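ORF10 (Moritella marina, PDB 6RIW) forms the ketosynthase and chain length factor didomain of a polyunsaturated fatty acid synthase, which probably condenses acyl units during chain extension. Local coordinates at residues K269-A274 with Q451-L456; Q559-A564 with A745-V750. All coordinates share one frame; numbering follows the deposited sequence.

Interaction 1 (K269-A274 with Q451-L456)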
ATOM      1  N   LYS A 269      12.244  19.864  -7.163  1.00 18.04           N
ATOM      2  CA  LYS A 269      13.679  20.108  -7.050  1.00 17.05           C
ATOM      3  C   LYS A 269      13.919  21.117  -5.937  1.00 20.51           C
ATOM      4  O   LYS A 269      13.029  21.898  -5.592  1.00 19.95           O
ATOM      5  CB  LYS A 269      14.284  20.643  -8.372  1.00 21.47           C
ATOM      6  CG  LYS A 269      14.376  19.595  -9.497  1.00 22.68           C
ATOM      7  CD  LYS A 269      14.697  20.256 -10.851  1.00 21.90           C
ATOM      8  CE  LYS A 269      16.113  20.832 -10.887  1.00 27.88           C
ATOM      9  NZ  LYS A 269      16.586  21.064 -12.299  1.00 25.36           N
ATOM     10  N   ARG A 270      15.115  21.078  -5.348  1.00 19.03           N
ATOM     11  CA  ARG A 270      15.511  22.157  -4.451  1.00 22.24           C
ATOM     12  C   ARG A 270      15.481  23.472  -5.234  1.00 19.97           C
ATOM     13  O   ARG A 270      15.854  23.515  -6.407  1.00 21.36           O
ATOM     14  CB  ARG A 270      16.913  21.883  -3.865  1.00 20.31           C
ATOM     15  CG  ARG A 270      16.964  20.651  -2.940  1.00 18.59           C
ATOM     16  CD  ARG A 270      18.376  20.316  -2.440  1.00 17.87           C
ATOM     17  NE  ARG A 270      19.257  19.989  -3.553  1.00 18.69           N
ATOM     18  CZ  ARG A 270      19.512  18.756  -3.976  1.00 23.24           C
ATOM     19  NH1 ARG A 270      20.298  18.560  -5.026  1.00 20.75           N
ATOM     20  NH2 ARG A 270      18.975  17.708  -3.364  1.00 17.64           N
ATOM     21  N   GLN A 271      14.982  24.533  -4.599  1.00 20.97           N
ATOM     22  CA  GLN A 271      14.794  25.792  -5.323  1.00 23.51           C
ATOM     23  C   GLN A 271      16.102  26.303  -5.920  1.00 22.51           C
ATOM     24  O   GLN A 271      16.113  26.823  -7.041  1.00 26.16           O
ATOM     25  CB  GLN A 271      14.190  26.858  -4.410  1.00 22.71           C
ATOM     26  CG  GLN A 271      13.728  28.111  -5.183  1.00 22.32           C
ATOM     27  CD  GLN A 271      13.610  29.315  -4.279  1.00 27.96           C
ATOM     28  OE1 GLN A 271      14.042  29.275  -3.129  1.00 26.68           O
ATOM     29  NE2 GLN A 271      13.013  30.388  -4.788  1.00 24.91           N
ATOM     30  N   SER A 272      17.215  26.142  -5.196  1.00 24.48           N
ATOM     31  CA  SER A 272      18.521  26.546  -5.727  1.00 27.33           C
ATOM     32  C   SER A 272      18.800  25.903  -7.080  1.00 28.96           C
ATOM     33  O   SER A 272      19.270  26.571  -8.011  1.00 23.35           O
ATOM     34  CB  SER A 272      19.628  26.185  -4.736  1.00 27.58           C
ATOM     35  OG  SER A 272      19.594  24.804  -4.435  1.00 29.01           O
ATOM     36  N   ASP A 273      18.520  24.600  -7.213  1.00 26.94           N
ATOM     37  CA  ASP A 273      18.774  23.920  -8.479  1.00 25.42           C
ATOM     38  C   ASP A 273      17.769  24.346  -9.542  1.00 25.91           C
ATOM     39  O   ASP A 273      18.118  24.466 -10.723  1.00 26.33           O
ATOM     40  CB  ASP A 273      18.726  22.398  -8.286  1.00 26.10           C
ATOM     41  CG  ASP A 273      19.810  21.881  -7.338  1.00 32.67           C
ATOM     42  OD1 ASP A 273      20.771  22.630  -7.041  1.00 32.47           O
ATOM     43  OD2 ASP A 273      19.702  20.715  -6.883  1.00 31.44           O
ATOM     44  N   ALA A 274      16.513  24.576  -9.145  1.00 22.46           N
ATOM     45  CA  ALA A 274      15.499  24.968 -10.119  1.00 24.18           C
ATOM     46  C   ALA A 274      15.803  26.343 -10.705  1.00 26.43           C
ATOM     47  O   ALA A 274      15.611  26.570 -11.904  1.00 25.16           O
ATOM     48  CB  ALA A 274      14.107  24.965  -9.477  1.00 25.42           C
ATOM     49  N   GLN A 451       3.550  31.352  -3.454  1.00 23.41           N
ATOM     50  CA  GLN A 451       3.623  31.673  -4.869  1.00 26.46           C
ATOM     51  C   GLN A 451       5.047  31.471  -5.379  1.00 24.00           C
ATOM     52  O   GLN A 451       6.010  31.550  -4.604  1.00 23.20           O
ATOM     53  CB  GLN A 451       3.163  33.118  -5.110  1.00 30.50           C
ATOM     54  CG  GLN A 451       3.991  34.163  -4.385  1.00 28.87           C
ATOM     55  CD  GLN A 451       3.447  35.569  -4.611  1.00 30.58           C
ATOM     56  OE1 GLN A 451       2.902  36.187  -3.694  1.00 30.04           O
ATOM     57  NE2 GLN A 451       3.569  36.061  -5.839  1.00 33.94           N
ATOM     58  N   PRO A 452       5.212  31.171  -6.667  1.00 24.90           N
ATOM     59  CA  PRO A 452       6.555  30.925  -7.190  1.00 25.92           C
ATOM     60  C   PRO A 452       7.407  32.179  -7.145  1.00 32.54           C
ATOM     61  O   PRO A 452       6.909  33.299  -7.269  1.00 27.99           O
ATOM     62  CB  PRO A 452       6.304  30.487  -8.638  1.00 24.64           C
ATOM     63  CG  PRO A 452       4.962  31.026  -8.970  1.00 27.97           C
ATOM     64  CD  PRO A 452       4.175  31.007  -7.701  1.00 23.73           C
ATOM     65  N   THR A 453       8.712  31.972  -6.991  1.00 31.77           N
ATOM     66  CA  THR A 453       9.655  33.083  -6.994  1.00 32.72           C
ATOM     67  C   THR A 453      11.033  32.556  -7.357  1.00 33.95           C
ATOM     68  O   THR A 453      11.366  31.403  -7.062  1.00 33.50           O
ATOM     69  CB  THR A 453       9.706  33.794  -5.634  1.00 32.26           C
ATOM     70  OG1 THR A 453      10.684  34.841  -5.677  1.00 32.96           O
ATOM     71  CG2 THR A 453      10.078  32.812  -4.527  1.00 29.78           C
ATOM     72  N   GLN A 454      11.828  33.411  -8.006  1.00 32.86           N
ATOM     73  CA  GLN A 454      13.222  33.101  -8.287  1.00 32.23           C
ATOM     74  C   GLN A 454      14.158  33.479  -7.144  1.00 31.45           C
ATOM     75  O   GLN A 454      15.335  33.098  -7.179  1.00 31.67           O
ATOM     76  CB  GLN A 454      13.676  33.805  -9.572  1.00 34.46           C
ATOM     77  CG  GLN A 454      12.816  33.515 -10.792  1.00 34.56           C
ATOM     78  CD  GLN A 454      12.836  32.050 -11.190  1.00 39.20           C
ATOM     79  OE1 GLN A 454      13.872  31.521 -11.608  1.00 44.69           O
ATOM     80  NE2 GLN A 454      11.687  31.384 -11.064  1.00 38.14           N
ATOM     81  N   THR A 455      13.663  34.190  -6.130  1.00 31.69           N
ATOM     82  CA  THR A 455      14.497  34.678  -5.036  1.00 33.53           C
ATOM     83  C   THR A 455      14.851  33.539  -4.081  1.00 31.42           C
ATOM     84  O   THR A 455      13.960  32.894  -3.520  1.00 30.77           O
ATOM     85  CB  THR A 455      13.778  35.793  -4.277  1.00 31.04           C
ATOM     86  OG1 THR A 455      13.437  36.845  -5.190  1.00 33.91           O
ATOM     87  CG2 THR A 455      14.669  36.345  -3.172  1.00 33.64           C
ATOM     88  N   LEU A 456      16.147  33.318  -3.875  1.00 28.21           N
ATOM     89  CA  LEU A 456      16.617  32.271  -2.977  1.00 34.15           C
ATOM     90  C   LEU A 456      16.683  32.773  -1.543  1.00 34.52           C
ATOM     91  O   LEU A 456      16.910  33.960  -1.292  1.00 34.10           O
ATOM     92  CB  LEU A 456      17.998  31.769  -3.401  1.00 28.49           C
ATOM     93  CG  LEU A 456      18.080  31.197  -4.816  1.00 32.31           C
ATOM     94  CD1 LEU A 456      19.440  30.575  -5.062  1.00 36.46           C
ATOM     95  CD2 LEU A 456      16.978  30.177  -5.044  1.00 31.77           C
TER
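Gln271, the first residue of helix 271-277, reaches across to the loop 451-456 with its carboxamide and takes hold of two backbone carbonyls. Its chain is nearly straight, with CG anti to the backbone N (chi1 -169°), which carries NE2 out to Thr453 O and Thr455 O. NE2 donates to Thr453 O at 3.0 Å, and that acceptor lies almost in the amide plane. The second bond, Gln271 NE2 to Thr455 O, is also 3.0 Å long, but its acceptor is tilted from the amide plane; NE2 stands above both carbonyl planes, and both bonds are bent, at 142°. OE1 of the same amide is bonded to Asn3 ND2. Leu456 runs past Gln271 in the opposite sense, its CD2 lying 3.6 Å from Gln271 CD and 4.0 Å from Ser272 CA. Ser272 otherwise turns its hydroxyl to Glu2. Within the loop, Thr455 N donates to Thr453 OG1 at 3.1 Å, an ST turn that joins the two residues whose carbonyls Gln271 binds. With both amide ends engaged, the flip of the carboxamide is fixed, and one neutral side chain ties the loop leaving the ketosynthase's strand 443-450 to the start of the helix.

Interaction 2 (Q559-A564 with A745-V750)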
ATOM      1  N   GLN A 559       0.805  -7.818  16.754  1.00 16.07           N
ATOM      2  CA  GLN A 559       1.433  -8.548  17.851  1.00 16.12           C
ATOM      3  C   GLN A 559       2.954  -8.399  17.833  1.00 17.57           C
ATOM      4  O   GLN A 559       3.564  -8.144  18.877  1.00 16.66           O
ATOM      5  CB  GLN A 559       1.043 -10.022  17.795  1.00 20.21           C
ATOM      6  CG  GLN A 559       1.526 -10.826  18.964  1.00 24.74           C
ATOM      7  CD  GLN A 559       0.709 -12.088  19.149  1.00 32.35           C
ATOM      8  OE1 GLN A 559       0.822 -13.028  18.361  1.00 34.41           O
ATOM      9  NE2 GLN A 559      -0.137 -12.104  20.181  1.00 33.20           N
ATOM     10  N   VAL A 560       3.595  -8.568  16.665  1.00 13.01           N
ATOM     11  CA  VAL A 560       5.058  -8.484  16.660  1.00 14.85           C
ATOM     12  C   VAL A 560       5.515  -7.051  16.904  1.00 14.46           C
ATOM     13  O   VAL A 560       6.535  -6.825  17.569  1.00 14.84           O
ATOM     14  CB  VAL A 560       5.678  -9.068  15.369  1.00 15.27           C
ATOM     15  CG1 VAL A 560       5.389 -10.566  15.246  1.00 15.45           C
ATOM     16  CG2 VAL A 560       5.229  -8.299  14.087  1.00 12.24           C
ATOM     17  N   ALA A 561       4.782  -6.065  16.378  1.00 12.07           N
ATOM     18  CA  ALA A 561       5.166  -4.668  16.583  1.00 12.72           C
ATOM     19  C   ALA A 561       5.055  -4.285  18.051  1.00 15.36           C
ATOM     20  O   ALA A 561       5.947  -3.627  18.604  1.00 14.30           O
ATOM     21  CB  ALA A 561       4.289  -3.723  15.746  1.00 13.50           C
ATOM     22  N   ASP A 562       3.964  -4.699  18.694  1.00 15.86           N
ATOM     23  CA  ASP A 562       3.777  -4.454  20.125  1.00 17.37           C
ATOM     24  C   ASP A 562       4.911  -5.066  20.938  1.00 16.67           C
ATOM     25  O   ASP A 562       5.464  -4.421  21.836  1.00 16.88           O
ATOM     26  CB  ASP A 562       2.430  -5.032  20.566  1.00 16.87           C
ATOM     27  CG  ASP A 562       2.031  -4.599  21.980  1.00 19.81           C
ATOM     28  OD1 ASP A 562       2.088  -3.393  22.290  1.00 21.34           O
ATOM     29  OD2 ASP A 562       1.637  -5.485  22.766  1.00 22.55           O
ATOM     30  N   ASN A 563       5.274  -6.313  20.630  1.00 14.57           N
ATOM     31  CA  ASN A 563       6.339  -6.988  21.367  1.00 17.19           C
ATOM     32  C   ASN A 563       7.689  -6.318  21.131  1.00 19.50           C
ATOM     33  O   ASN A 563       8.470  -6.131  22.076  1.00 18.82           O
ATOM     34  CB  ASN A 563       6.395  -8.470  20.977  1.00 16.76           C
ATOM     35  CG  ASN A 563       5.236  -9.259  21.541  1.00 22.84           C
ATOM     36  OD1 ASN A 563       4.606  -8.839  22.509  1.00 25.02           O
ATOM     37  ND2 ASN A 563       4.949 -10.407  20.945  1.00 22.57           N
ATOM     38  N   ALA A 564       7.976  -5.925  19.882  1.00 14.21           N
ATOM     39  CA  ALA A 564       9.229  -5.230  19.607  1.00 14.66           C
ATOM     40  C   ALA A 564       9.291  -3.888  20.348  1.00 16.28           C
ATOM     41  O   ALA A 564      10.351  -3.498  20.857  1.00 14.68           O
ATOM     42  CB  ALA A 564       9.403  -5.041  18.089  1.00 12.10           C
ATOM     43  N   ALA A 745       5.586 -12.686  10.113  1.00 11.77           N
ATOM     44  CA  ALA A 745       5.612 -11.265  10.424  1.00 10.90           C
ATOM     45  C   ALA A 745       6.740 -11.039  11.418  1.00 11.78           C
ATOM     46  O   ALA A 745       7.090 -11.942  12.178  1.00 12.30           O
ATOM     47  CB  ALA A 745       4.265 -10.781  11.003  1.00 10.75           C
ATOM     48  N   ALA A 746       7.319  -9.842  11.393  1.00 10.79           N
ATOM     49  CA  ALA A 746       8.368  -9.541  12.360  1.00 12.87           C
ATOM     50  C   ALA A 746       8.508  -8.032  12.454  1.00 12.24           C
ATOM     51  O   ALA A 746       8.007  -7.290  11.595  1.00 12.53           O
ATOM     52  CB  ALA A 746       9.702 -10.215  11.962  1.00 11.21           C
ATOM     53  N   ALA A 747       9.185  -7.572  13.513  1.00 12.57           N
ATOM     54  CA  ALA A 747       9.307  -6.138  13.718  1.00  9.64           C
ATOM     55  C   ALA A 747      10.598  -5.836  14.454  1.00 12.61           C
ATOM     56  O   ALA A 747      11.127  -6.684  15.190  1.00 12.40           O
ATOM     57  CB  ALA A 747       8.106  -5.556  14.502  1.00 12.20           C
ATOM     58  N   ILE A 748      11.128  -4.630  14.203  1.00 10.62           N
ATOM     59  CA  ILE A 748      12.301  -4.122  14.905  1.00 10.13           C
ATOM     60  C   ILE A 748      12.027  -2.678  15.296  1.00 12.59           C
ATOM     61  O   ILE A 748      11.192  -1.991  14.705  1.00 11.45           O
ATOM     62  CB  ILE A 748      13.601  -4.201  14.062  1.00  9.65           C
ATOM     63  CG1 ILE A 748      13.511  -3.353  12.795  1.00 11.55           C
ATOM     64  CG2 ILE A 748      13.980  -5.652  13.777  1.00 10.80           C
ATOM     65  CD1 ILE A 748      14.859  -3.310  12.001  1.00 14.09           C
ATOM     66  N   VAL A 749      12.733  -2.230  16.327  1.00 11.78           N
ATOM     67  CA  VAL A 749      12.732  -0.838  16.750  1.00 10.14           C
ATOM     68  C   VAL A 749      14.132  -0.314  16.507  1.00 13.19           C
ATOM     69  O   VAL A 749      15.106  -0.957  16.911  1.00 12.14           O
ATOM     70  CB  VAL A 749      12.354  -0.687  18.235  1.00 12.95           C
ATOM     71  CG1 VAL A 749      12.497   0.775  18.658  1.00 14.26           C
ATOM     72  CG2 VAL A 749      10.947  -1.228  18.522  1.00 14.18           C
ATOM     73  N   VAL A 750      14.236   0.833  15.839  1.00  9.68           N
ATOM     74  CA  VAL A 750      15.525   1.442  15.559  1.00 10.67           C
ATOM     75  C   VAL A 750      15.547   2.863  16.121  1.00 12.30           C
ATOM     76  O   VAL A 750      14.537   3.574  16.145  1.00 14.08           O
ATOM     77  CB  VAL A 750      15.881   1.435  14.051  1.00 10.55           C
ATOM     78  CG1 VAL A 750      16.082  -0.002  13.544  1.00 11.44           C
ATOM     79  CG2 VAL A 750      14.816   2.191  13.200  1.00 13.04           C
TER
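Val560 and Ala564, one turn apart on helix 552-567, lie over Ala745, Ala747 and Val749, the alternate residues of strand 741-752 whose CB atoms point at the helix. Both methyls of Val560 press on the strand backbone: CG1 is 3.8 Å from Ala745 O, while CG2 rests over the backbone of Ala746, 3.7 Å from Ala746 C. With CG1 anti to the carbonyl carbon (chi1 -64°), this torsion sets CG2 between the CB atoms of Ala745 and Ala747. Cut back to an alanine here, the side chain would lose both methyls, and a gap would probably open over the Ala745-Ala746 backbone. Ala747 CB fits against the helix backbone, 3.7 Å from both Val560 O and Ala561 CA, and meets Ala564 CB at 3.8 Å. Farther along, Val749 CG2 closes on Ala564 O at 3.3 Å, a tight approach. Small side chains on both partners allow the axes of segments 559-564 and 745-750 to come within 6.8 Å, crossing at -27° with the chains running in similar directions. This is helix-on-sheet packing in the second thiolase-like unit, probably the chain length factor. Behind the first shell, strand 741-752 is held between strands 469-478 and 687-694 through backbone bonds such as Ala747 with Asp475 and Ala746 with Ala692. The strand's other face, Ala746 and Ile748, packs on Met843 and Ile847 of helix 841-854. On the helix, Asp562 points away from the strand and forms a salt bridge with Arg539, while Asn563 ND2 is bonded to Asp475 OD2.

How the interactions relate
Both segments of interaction 1 precede those of interaction 2 in the sequence. Their centres lie 41 Å apart and their nearest atoms about 23 Å. Segment 269-274 and both segments of interaction 2 fall in N-terminal synthase families, whereas 451-456 follows strand 443-450. Strand 259-270 pairs antiparallel with 4-12 and 217-224, and strand 741-752 likewise with 469-478 and 687-694, a correspondence consistent with two related units. Strands 189-193 and 659-663 pair antiparallel and connect the two sets of strands. Interaction 1 is at the surface, where the side chain of Gln271 is about 9 Å from the magnesium ion, whereas interaction 2 is buried; one secures a loop leading out of the first unit, the other packs a helix inside the second.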